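Local atomic coordinates of MstE (Scytonema sp. PCC 10023, PDB entry 6SBF), a protein that probably acts as a class II terpene cyclase that builds complex isoprenoid scaffolds in merosterol biosynthesis. Residues Ser258-Phe266 with Ser304-Arg312; Gln323-Asp331 with Phe339-His347. The protein carries 1 engineered substitution. All blocks are in the same frame, centred on the assembly; numbering follows the deposited sequence. Where two conformers were deposited one is given.

Contact 1. Residues Ser258-Phe266 with Ser304-Arg312; sequences SKHPNGSTF and SWVSSAYLR
Thr265 and Ser308 meet through their hydroxyls in the tightly packed, buried part of this contact. It lies in the squalene-hopene cyclase C-terminal family region, where a helix start packs on the loop leading to strand 311-313. Ser308 OG donates to Thr265 OG1 over 2.7 Å. Thr265 OG1 in turn donates to Val306 O at 2.9 Å, arriving close to the line of the carbonyl bond (161° at the oxygen). The Thr265 hydroxyl sits between the backbone N and the carbonyl carbon (chi1 51°), which leaves CG2 to reach CD1 of the Trp305 indole. Beside this chain, the methyl of Ala309 lies over one face of the Phe266 ring. Ala309 CB is 3.9 Å from the centroid of the Phe266 ring and 14° off its normal, a CH-pi contact. Ser264 is the N-cap of helix 265-275 and caps Ala267 N. Ser264 OG also donates to water 1 (2.6 Å), and that water donates to Ser308 O (2.7 Å).

The other side is looser and partly open to solvent. Here His260 NE2 and Tyr310 OH share a 2.7 Å hydrogen bond, and the two rings meet rim to rim without stacking. The Lys259 and Tyr310 side chains cross at about a right angle, with Lys259 CG 3.7 Å from Tyr310 OH, while Lys259 NZ pairs with Glu332.

Thr265 OG1 both accepts and donates, so its two bonds probably strengthen each other and would hold the helix start against the 304-310 loop.

Contact 2. Residues Gln323-Asp331 with Phe339-His347; sequences QFPHWRYYD and FEGSIIFDH
Several groups grip Gly341 O. Arg328 N donates to Gly341 O over a rather long 3.3 Å, water 2 donates at 2.9 Å and also bridges to His326 O, and Trp327 CA adds a CA-H...O contact. This is the start of a short parallel pairing between strands 328-329 and 342-344, in a mixed three-stranded sheet. The ladder goes on with Ile343 N to Arg328 O, at 2.8 Å, and Tyr330 N to Ile343 O, at 2.9 Å. Water 4 also donates to Ile343 O, so that carbonyl accepts two hydrogen bonds.

Tyr329 and Ile343 share one face of the sheet. They lie side by side, pointing the same way, and Ile343 CD1 sits over the Tyr329 ring, 4.2 Å from its centroid. The same methyl touches Trp327 CB, and the Trp327 and Ile343 side chains cross at about a right angle. Gly341 belongs to the type II turn from Phe339 to Ser342. Gly341 CA packs 3.7 Å from Phe324 CE2.

Past the strand, Tyr330 has CG anti to the backbone N (chi1 -176°). This carries its ring over Phe339 in an offset stack, with centroids 4.2 Å apart and planes 16° from parallel. Lys337 makes a cation-pi contact with Tyr330, and Phe50 meets Phe339 edge to face.

At the far end the Asp331 and Phe345 side chains cross at about a right angle, carboxylate and ring planes 81° apart. Asp331 OD2 approaches Phe345 CE2 to 3.2 Å, and water 3 joins the same oxygen to Phe345 N.

The contacts come in series along the chain, contact 1 closing before contact 2 opens. Their centres are about 13 Å apart, on the same side of the chain's centre. Both reach one mixed sheet, in which strand 342-344 lies between 311-313, antiparallel to it, and 328-329, parallel to it. Leu311 O and Ile344 N probably form a hydrogen bond in that sheet. Ser307 OG probably bonds Asp346 O, and Lys259 packs on Tyr329. Contact 2 completes the sheet by adding strand 328-329, and contact 1 connects the approach to that sheet with a helix of the alpha6-alpha6 barrel.

Contact 1. Residues Ser258-Phe266 with Ser304-Arg312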
loop_
_atom_site.group_PDB
_atom_site.type_symbol
_atom_site.label_atom_id
_atom_site.label_comp_id
_atom_site.label_asym_id
_atom_site.label_seq_id
_atom_site.Cartn_x
_atom_site.Cartn_y
_atom_site.Cartn_z
ATOM N N SER A 258 -17.872 -5.084 3.457
ATOM C CA SER A 258 -18.802 -5.072 4.608
ATOM C C SER A 258 -18.926 -3.644 5.142
ATOM O O SER A 258 -20.048 -3.170 5.481
ATOM C CB SER A 258 -18.303 -6.061 5.664
ATOM O OG SER A 258 -19.257 -6.116 6.658
ATOM N N LYS A 259 -17.809 -2.955 5.260
ATOM C CA LYS A 259 -17.833 -1.592 5.855
ATOM C C LYS A 259 -18.396 -0.567 4.866
ATOM O O LYS A 259 -19.061 0.397 5.258
ATOM C CB LYS A 259 -16.415 -1.206 6.247
ATOM C CG LYS A 259 -16.266 0.133 6.975
ATOM C CD LYS A 259 -17.093 0.171 8.246
ATOM C CE LYS A 259 -16.693 1.278 9.196
ATOM N NZ LYS A 259 -17.710 1.405 10.273
ATOM N N HIS A 260 -18.094 -0.752 3.589
ATOM C CA HIS A 260 -18.552 0.165 2.509
ATOM C C HIS A 260 -19.283 -0.642 1.468
ATOM O O HIS A 260 -18.740 -0.967 0.404
ATOM C CB HIS A 260 -17.378 0.926 1.883
ATOM C CG HIS A 260 -16.708 1.873 2.811
ATOM N ND1 HIS A 260 -17.178 3.152 3.018
ATOM C CD2 HIS A 260 -15.615 1.751 3.575
ATOM C CE1 HIS A 260 -16.326 3.771 3.854
ATOM N NE2 HIS A 260 -15.427 2.924 4.266
ATOM N N PRO A 261 -20.551 -1.016 1.733
ATOM C CA PRO A 261 -21.257 -1.875 0.801
ATOM C C PRO A 261 -21.573 -1.191 -0.531
ATOM O O PRO A 261 -21.912 -1.871 -1.465
ATOM C CB PRO A 261 -22.516 -2.307 1.557
ATOM C CG PRO A 261 -22.676 -1.279 2.575
ATOM C CD PRO A 261 -21.292 -0.836 2.991
ATOM N N ASN A 262 -21.436 0.138 -0.605
ATOM C CA ASN A 262 -21.627 0.903 -1.867
ATOM C C ASN A 262 -20.251 1.369 -2.371
ATOM O O ASN A 262 -20.214 2.241 -3.241
ATOM C CB ASN A 262 -22.619 2.069 -1.726
ATOM C CG ASN A 262 -24.012 1.529 -1.429
ATOM O OD1 ASN A 262 -24.590 0.851 -2.260
ATOM N ND2 ASN A 262 -24.494 1.811 -0.254
ATOM N N GLY A 263 -19.165 0.772 -1.904
ATOM C CA GLY A 263 -17.847 0.909 -2.541
ATOM C C GLY A 263 -16.789 1.548 -1.644
ATOM O O GLY A 263 -16.992 2.626 -1.063
ATOM N N SER A 264 -15.638 0.885 -1.580
ATOM C CA SER A 264 -14.428 1.358 -0.897
ATOM C C SER A 264 -13.500 2.048 -1.922
ATOM O O SER A 264 -13.096 1.387 -2.909
ATOM C CB SER A 264 -13.696 0.233 -0.273
ATOM O OG SER A 264 -12.359 0.591 -0.010
ATOM N N THR A 265 -13.158 3.299 -1.718
ATOM C CA THR A 265 -12.235 3.990 -2.614
ATOM C C THR A 265 -10.879 3.310 -2.622
ATOM O O THR A 265 -10.292 3.131 -3.726
ATOM C CB THR A 265 -12.161 5.473 -2.283
ATOM O OG1 THR A 265 -11.913 5.621 -0.901
ATOM C CG2 THR A 265 -13.432 6.210 -2.673
ATOM N N PHE A 266 -10.363 2.899 -1.489
ATOM C CA PHE A 266 -9.051 2.233 -1.376
ATOM C C PHE A 266 -9.051 0.899 -2.080
ATOM O O PHE A 266 -8.119 0.589 -2.865
ATOM C CB PHE A 266 -8.637 2.136 0.094
ATOM C CG PHE A 266 -7.293 1.546 0.394
ATOM C CD1 PHE A 266 -6.137 2.290 0.171
ATOM C CD2 PHE A 266 -7.160 0.303 0.973
ATOM C CE1 PHE A 266 -4.902 1.763 0.523
ATOM C CE2 PHE A 266 -5.966 -0.217 1.375
ATOM C CZ PHE A 266 -4.821 0.533 1.143
ATOM N N SER A 304 -9.522 15.366 -2.662
ATOM C CA SER A 304 -9.293 14.117 -1.921
ATOM C C SER A 304 -10.405 13.099 -2.218
ATOM O O SER A 304 -11.438 13.442 -2.790
ATOM C CB SER A 304 -9.227 14.388 -0.454
ATOM O OG SER A 304 -10.506 14.764 0.073
ATOM N N TRP A 305 -10.135 11.878 -1.821
ATOM C CA TRP A 305 -11.195 10.859 -1.739
ATOM C C TRP A 305 -11.402 10.541 -0.244
ATOM O O TRP A 305 -10.477 10.661 0.549
ATOM C CB TRP A 305 -10.847 9.583 -2.511
ATOM C CG TRP A 305 -11.054 9.695 -3.975
ATOM C CD1 TRP A 305 -12.147 9.342 -4.669
ATOM C CD2 TRP A 305 -10.146 10.288 -4.937
ATOM N NE1 TRP A 305 -12.058 9.703 -5.962
ATOM C CE2 TRP A 305 -10.815 10.244 -6.169
ATOM C CE3 TRP A 305 -8.856 10.801 -4.903
ATOM C CZ2 TRP A 305 -10.233 10.719 -7.365
ATOM C CZ3 TRP A 305 -8.254 11.243 -6.071
ATOM C CH2 TRP A 305 -8.942 11.188 -7.278
ATOM N N VAL A 306 -12.614 10.082 0.098
ATOM C CA VAL A 306 -13.028 9.577 1.438
ATOM C C VAL A 306 -12.003 8.553 1.926
ATOM O O VAL A 306 -11.753 7.578 1.228
ATOM C CB VAL A 306 -14.487 9.061 1.391
ATOM C CG1 VAL A 306 -14.908 8.388 2.664
ATOM C CG2 VAL A 306 -15.465 10.178 1.058
ATOM N N SER A 307 -11.507 8.707 3.149
ATOM C CA SER A 307 -10.628 7.738 3.815
ATOM C C SER A 307 -11.251 6.357 3.820
ATOM O O SER A 307 -12.421 6.202 4.267
ATOM C CB SER A 307 -10.355 8.146 5.171
ATOM O OG SER A 307 -9.770 9.435 5.166
ATOM N N SER A 308 -10.469 5.377 3.403
ATOM C CA SER A 308 -10.888 3.966 3.472
ATOM C C SER A 308 -9.708 3.036 3.582
ATOM O O SER A 308 -9.854 1.843 3.317
ATOM C CB SER A 308 -11.861 3.604 2.342
ATOM O OG SER A 308 -11.255 3.835 1.069
ATOM N N ALA A 309 -8.523 3.529 3.937
ATOM C CA ALA A 309 -7.335 2.695 4.092
ATOM C C ALA A 309 -7.325 2.088 5.485
ATOM O O ALA A 309 -6.790 2.642 6.401
ATOM C CB ALA A 309 -6.090 3.471 3.798
ATOM N N TYR A 310 -7.987 0.923 5.590
ATOM C CA TYR A 310 -8.237 0.269 6.885
ATOM C C TYR A 310 -7.092 -0.620 7.273
ATOM O O TYR A 310 -6.852 -1.658 6.607
ATOM C CB TYR A 310 -9.584 -0.436 6.929
ATOM C CG TYR A 310 -10.766 0.492 6.867
ATOM C CD1 TYR A 310 -10.972 1.461 7.826
ATOM C CD2 TYR A 310 -11.688 0.445 5.856
ATOM C CE1 TYR A 310 -12.049 2.334 7.751
ATOM C CE2 TYR A 310 -12.770 1.287 5.764
ATOM C CZ TYR A 310 -12.976 2.251 6.730
ATOM O OH TYR A 310 -14.034 3.088 6.611
ATOM N N LEU A 311 -6.393 -0.216 8.327
ATOM C CA LEU A 311 -5.198 -0.854 8.889
ATOM C C LEU A 311 -5.654 -1.581 10.168
ATOM O O LEU A 311 -6.180 -0.923 11.114
ATOM C CB LEU A 311 -4.160 0.213 9.193
ATOM C CG LEU A 311 -2.839 -0.256 9.764
ATOM C CD1 LEU A 311 -2.072 -1.029 8.730
ATOM C CD2 LEU A 311 -2.052 0.961 10.243
ATOM N N ARG A 312 -5.416 -2.851 10.234
ATOM C CA ARG A 312 -5.822 -3.613 11.399
ATOM C C ARG A 312 -4.644 -3.896 12.287
ATOM O O ARG A 312 -3.495 -4.005 11.824
ATOM C CB ARG A 312 -6.701 -4.705 10.907
ATOM C CG ARG A 312 -5.908 -5.776 10.307
ATOM C CD ARG A 312 -7.016 -6.571 9.574
ATOM N NE ARG A 312 -6.364 -7.607 8.874
ATOM C CZ ARG A 312 -6.869 -8.606 8.045
ATOM N NH1 ARG A 312 -5.981 -9.440 7.568
ATOM N NH2 ARG A 312 -8.124 -8.775 7.712
HETATM O O HOH W 1 -11.567 -0.064 2.397
#

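Contact 2. Residues Gln323-Asp331 with Phe339-His347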
loop_
_atom_site.group_PDB
_atom_site.type_symbol
_atom_site.label_atom_id
_atom_site.label_comp_id
_atom_site.label_asym_id
_atom_site.label_seq_id
_atom_site.Cartn_x
_atom_site.Cartn_y
_atom_site.Cartn_z
ATOM N N GLN A 323 -8.701 -14.842 9.915
ATOM C CA GLN A 323 -9.559 -15.796 10.660
ATOM C C GLN A 323 -9.962 -15.192 12.010
ATOM O O GLN A 323 -10.405 -15.940 12.850
ATOM C CB GLN A 323 -8.844 -17.155 10.786
ATOM C CG GLN A 323 -8.829 -17.940 9.477
ATOM C CD GLN A 323 -8.082 -19.253 9.608
ATOM O OE1 GLN A 323 -6.879 -19.301 9.876
ATOM N NE2 GLN A 323 -8.798 -20.339 9.414
ATOM N N PHE A 324 -9.808 -13.878 12.204
ATOM C CA PHE A 324 -10.233 -13.171 13.436
ATOM C C PHE A 324 -11.543 -12.460 13.151
ATOM O O PHE A 324 -11.620 -11.528 12.348
ATOM C CB PHE A 324 -9.148 -12.171 13.811
ATOM C CG PHE A 324 -9.359 -11.431 15.108
ATOM C CD1 PHE A 324 -9.049 -12.014 16.327
ATOM C CD2 PHE A 324 -9.874 -10.156 15.106
ATOM C CE1 PHE A 324 -9.208 -11.299 17.508
ATOM C CE2 PHE A 324 -10.000 -9.422 16.267
ATOM C CZ PHE A 324 -9.718 -10.015 17.476
ATOM N N PRO A 325 -12.655 -12.930 13.765
ATOM C CA PRO A 325 -13.959 -12.402 13.359
ATOM C C PRO A 325 -14.402 -11.184 14.142
ATOM O O PRO A 325 -15.491 -10.695 13.847
ATOM C CB PRO A 325 -14.892 -13.586 13.603
ATOM C CG PRO A 325 -14.261 -14.324 14.761
ATOM C CD PRO A 325 -12.774 -14.193 14.526
ATOM N N HIS A 326 -13.500 -10.735 15.055
ATOM C CA HIS A 326 -13.878 -9.792 16.122
ATOM C C HIS A 326 -13.546 -8.336 15.846
ATOM O O HIS A 326 -13.700 -7.486 16.750
ATOM C CB HIS A 326 -13.257 -10.240 17.457
ATOM C CG HIS A 326 -13.456 -11.670 17.803
ATOM N ND1 HIS A 326 -14.694 -12.214 18.085
ATOM C CD2 HIS A 326 -12.547 -12.668 17.912
ATOM C CE1 HIS A 326 -14.527 -13.491 18.367
ATOM N NE2 HIS A 326 -13.208 -13.816 18.285
ATOM N N TRP A 327 -13.070 -8.006 14.689
ATOM C CA TRP A 327 -12.592 -6.651 14.362
ATOM C C TRP A 327 -13.660 -5.642 14.724
ATOM O O TRP A 327 -14.836 -5.821 14.344
ATOM C CB TRP A 327 -12.197 -6.453 12.891
ATOM C CG TRP A 327 -11.115 -7.369 12.433
ATOM C CD1 TRP A 327 -11.182 -8.423 11.567
ATOM C CD2 TRP A 327 -9.751 -7.278 12.835
ATOM N NE1 TRP A 327 -9.951 -9.008 11.464
ATOM C CE2 TRP A 327 -9.060 -8.335 12.223
ATOM C CE3 TRP A 327 -9.048 -6.397 13.680
ATOM C CZ2 TRP A 327 -7.729 -8.592 12.456
ATOM C CZ3 TRP A 327 -7.743 -6.687 13.945
ATOM C CH2 TRP A 327 -7.088 -7.740 13.315
ATOM N N ARG A 328 -13.206 -4.563 15.336
ATOM C CA ARG A 328 -14.014 -3.366 15.553
ATOM C C ARG A 328 -13.222 -2.146 15.059
ATOM O O ARG A 328 -12.006 -2.202 15.077
ATOM C CB ARG A 328 -14.284 -3.178 17.042
ATOM C CG ARG A 328 -15.154 -4.275 17.654
ATOM C CD ARG A 328 -15.481 -3.977 19.095
ATOM N NE ARG A 328 -14.278 -3.983 19.920
ATOM C CZ ARG A 328 -14.276 -3.564 21.176
ATOM N NH1 ARG A 328 -13.165 -3.567 21.894
ATOM N NH2 ARG A 328 -15.411 -3.152 21.703
ATOM N N TYR A 329 -13.922 -1.099 14.704
ATOM C CA TYR A 329 -13.304 0.156 14.236
ATOM C C TYR A 329 -12.975 0.971 15.484
ATOM O O TYR A 329 -13.879 1.248 16.269
ATOM C CB TYR A 329 -14.203 0.863 13.218
ATOM C CG TYR A 329 -14.264 0.036 11.955
ATOM C CD1 TYR A 329 -15.166 -1.006 11.839
ATOM C CD2 TYR A 329 -13.347 0.258 10.937
ATOM C CE1 TYR A 329 -15.163 -1.811 10.713
ATOM C CE2 TYR A 329 -13.321 -0.540 9.810
ATOM C CZ TYR A 329 -14.231 -1.571 9.716
ATOM O OH TYR A 329 -14.238 -2.410 8.635
ATOM N N TYR A 330 -11.710 1.248 15.734
ATOM C CA TYR A 330 -11.198 1.880 16.978
ATOM C C TYR A 330 -12.003 3.142 17.294
ATOM O O TYR A 330 -12.450 3.332 18.443
ATOM C CB TYR A 330 -9.715 2.234 16.865
ATOM C CG TYR A 330 -9.155 2.786 18.150
ATOM C CD1 TYR A 330 -8.734 1.925 19.144
ATOM C CD2 TYR A 330 -8.955 4.145 18.325
ATOM C CE1 TYR A 330 -8.198 2.383 20.334
ATOM C CE2 TYR A 330 -8.418 4.628 19.506
ATOM C CZ TYR A 330 -8.037 3.746 20.506
ATOM O OH TYR A 330 -7.481 4.248 21.635
ATOM N N ASP A 331 -12.270 3.956 16.279
ATOM C CA ASP A 331 -12.927 5.257 16.514
ATOM C C ASP A 331 -14.402 5.076 16.893
ATOM O O ASP A 331 -14.995 5.999 17.419
ATOM C CB ASP A 331 -12.797 6.146 15.293
ATOM C CG ASP A 331 -11.406 6.751 15.218
ATOM O OD1 ASP A 331 -10.852 7.107 16.290
ATOM O OD2 ASP A 331 -10.870 6.802 14.105
ATOM N N PHE A 339 -5.943 -1.067 21.148
ATOM C CA PHE A 339 -5.733 -1.174 19.697
ATOM C C PHE A 339 -5.835 -2.616 19.200
ATOM O O PHE A 339 -6.292 -2.794 18.049
ATOM C CB PHE A 339 -4.413 -0.522 19.317
ATOM C CG PHE A 339 -4.440 0.960 19.530
ATOM C CD1 PHE A 339 -5.199 1.792 18.701
ATOM C CD2 PHE A 339 -3.699 1.522 20.547
ATOM C CE1 PHE A 339 -5.157 3.175 18.865
ATOM C CE2 PHE A 339 -3.729 2.896 20.752
ATOM C CZ PHE A 339 -4.470 3.717 19.930
ATOM N N GLU A 340 -5.443 -3.593 20.014
ATOM C CA GLU A 340 -5.446 -4.992 19.567
ATOM C C GLU A 340 -6.885 -5.384 19.274
ATOM O O GLU A 340 -7.775 -5.144 20.104
ATOM C CB GLU A 340 -4.811 -5.945 20.563
ATOM C CG GLU A 340 -3.360 -5.626 20.850
ATOM C CD GLU A 340 -3.113 -4.536 21.885
ATOM O OE1 GLU A 340 -1.952 -4.178 22.014
ATOM O OE2 GLU A 340 -4.068 -4.005 22.506
ATOM N N GLY A 341 -7.072 -5.968 18.100
ATOM C CA GLY A 341 -8.377 -6.374 17.599
ATOM C C GLY A 341 -9.171 -5.243 17.031
ATOM O O GLY A 341 -10.348 -5.454 16.725
ATOM N N SER A 342 -8.535 -4.108 16.777
ATOM C CA SER A 342 -9.229 -2.945 16.183
ATOM C C SER A 342 -8.605 -2.521 14.852
ATOM O O SER A 342 -7.507 -3.002 14.517
ATOM C CB SER A 342 -9.265 -1.806 17.159
ATOM O OG SER A 342 -8.066 -1.056 17.068
ATOM N N ILE A 343 -9.377 -1.708 14.165
ATOM C CA ILE A 343 -9.028 -1.167 12.857
ATOM C C ILE A 343 -8.958 0.342 12.993
ATOM O O ILE A 343 -9.900 0.976 13.492
ATOM C CB ILE A 343 -10.053 -1.625 11.816
ATOM C CG1 ILE A 343 -10.087 -3.129 11.690
ATOM C CG2 ILE A 343 -9.816 -0.971 10.475
ATOM C CD1 ILE A 343 -11.191 -3.650 10.769
ATOM N N ILE A 344 -7.892 0.906 12.450
ATOM C CA ILE A 344 -7.750 2.368 12.279
ATOM C C ILE A 344 -7.761 2.741 10.802
ATOM O O ILE A 344 -7.643 1.880 9.947
ATOM C CB ILE A 344 -6.512 2.850 13.050
ATOM C CG1 ILE A 344 -5.200 2.367 12.445
ATOM C CG2 ILE A 344 -6.641 2.504 14.531
ATOM C CD1 ILE A 344 -4.057 3.178 12.942
ATOM N N PHE A 345 -7.876 4.025 10.548
ATOM C CA PHE A 345 -7.876 4.507 9.155
ATOM C C PHE A 345 -7.036 5.781 9.039
ATOM O O PHE A 345 -6.539 6.341 10.017
ATOM C CB PHE A 345 -9.311 4.695 8.638
ATOM C CG PHE A 345 -10.086 5.782 9.322
ATOM C CD1 PHE A 345 -10.184 7.043 8.833
ATOM C CD2 PHE A 345 -10.882 5.453 10.427
ATOM C CE1 PHE A 345 -10.920 8.024 9.460
ATOM C CE2 PHE A 345 -11.624 6.438 11.059
ATOM C CZ PHE A 345 -11.659 7.706 10.544
ATOM N N ASP A 346 -6.895 6.180 7.798
ATOM C CA ASP A 346 -6.102 7.363 7.418
ATOM C C ASP A 346 -6.946 8.615 7.586
ATOM O O ASP A 346 -7.621 9.064 6.662
ATOM C CB ASP A 346 -5.606 7.206 5.998
ATOM C CG ASP A 346 -6.690 6.937 4.945
ATOM O OD1 ASP A 346 -7.632 6.137 5.174
ATOM O OD2 ASP A 346 -6.543 7.511 3.828
ATOM N N HIS A 347 -6.940 9.181 8.806
ATOM C CA HIS A 347 -7.837 10.295 9.150
ATOM C C HIS A 347 -7.618 11.526 8.261
ATOM O O HIS A 347 -8.529 12.329 8.114
ATOM C CB HIS A 347 -7.679 10.673 10.619
ATOM C CG HIS A 347 -6.286 11.034 11.013
ATOM N ND1 HIS A 347 -5.248 10.074 11.166
ATOM C CD2 HIS A 347 -5.743 12.284 11.211
ATOM C CE1 HIS A 347 -4.125 10.790 11.471
ATOM N NE2 HIS A 347 -4.431 12.123 11.550
HETATM O O HOH W 2 -11.934 -6.555 18.832
HETATM O O HOH W 3 -8.776 5.459 13.146
HETATM O O HOH W 4 -10.994 3.639 13.613
#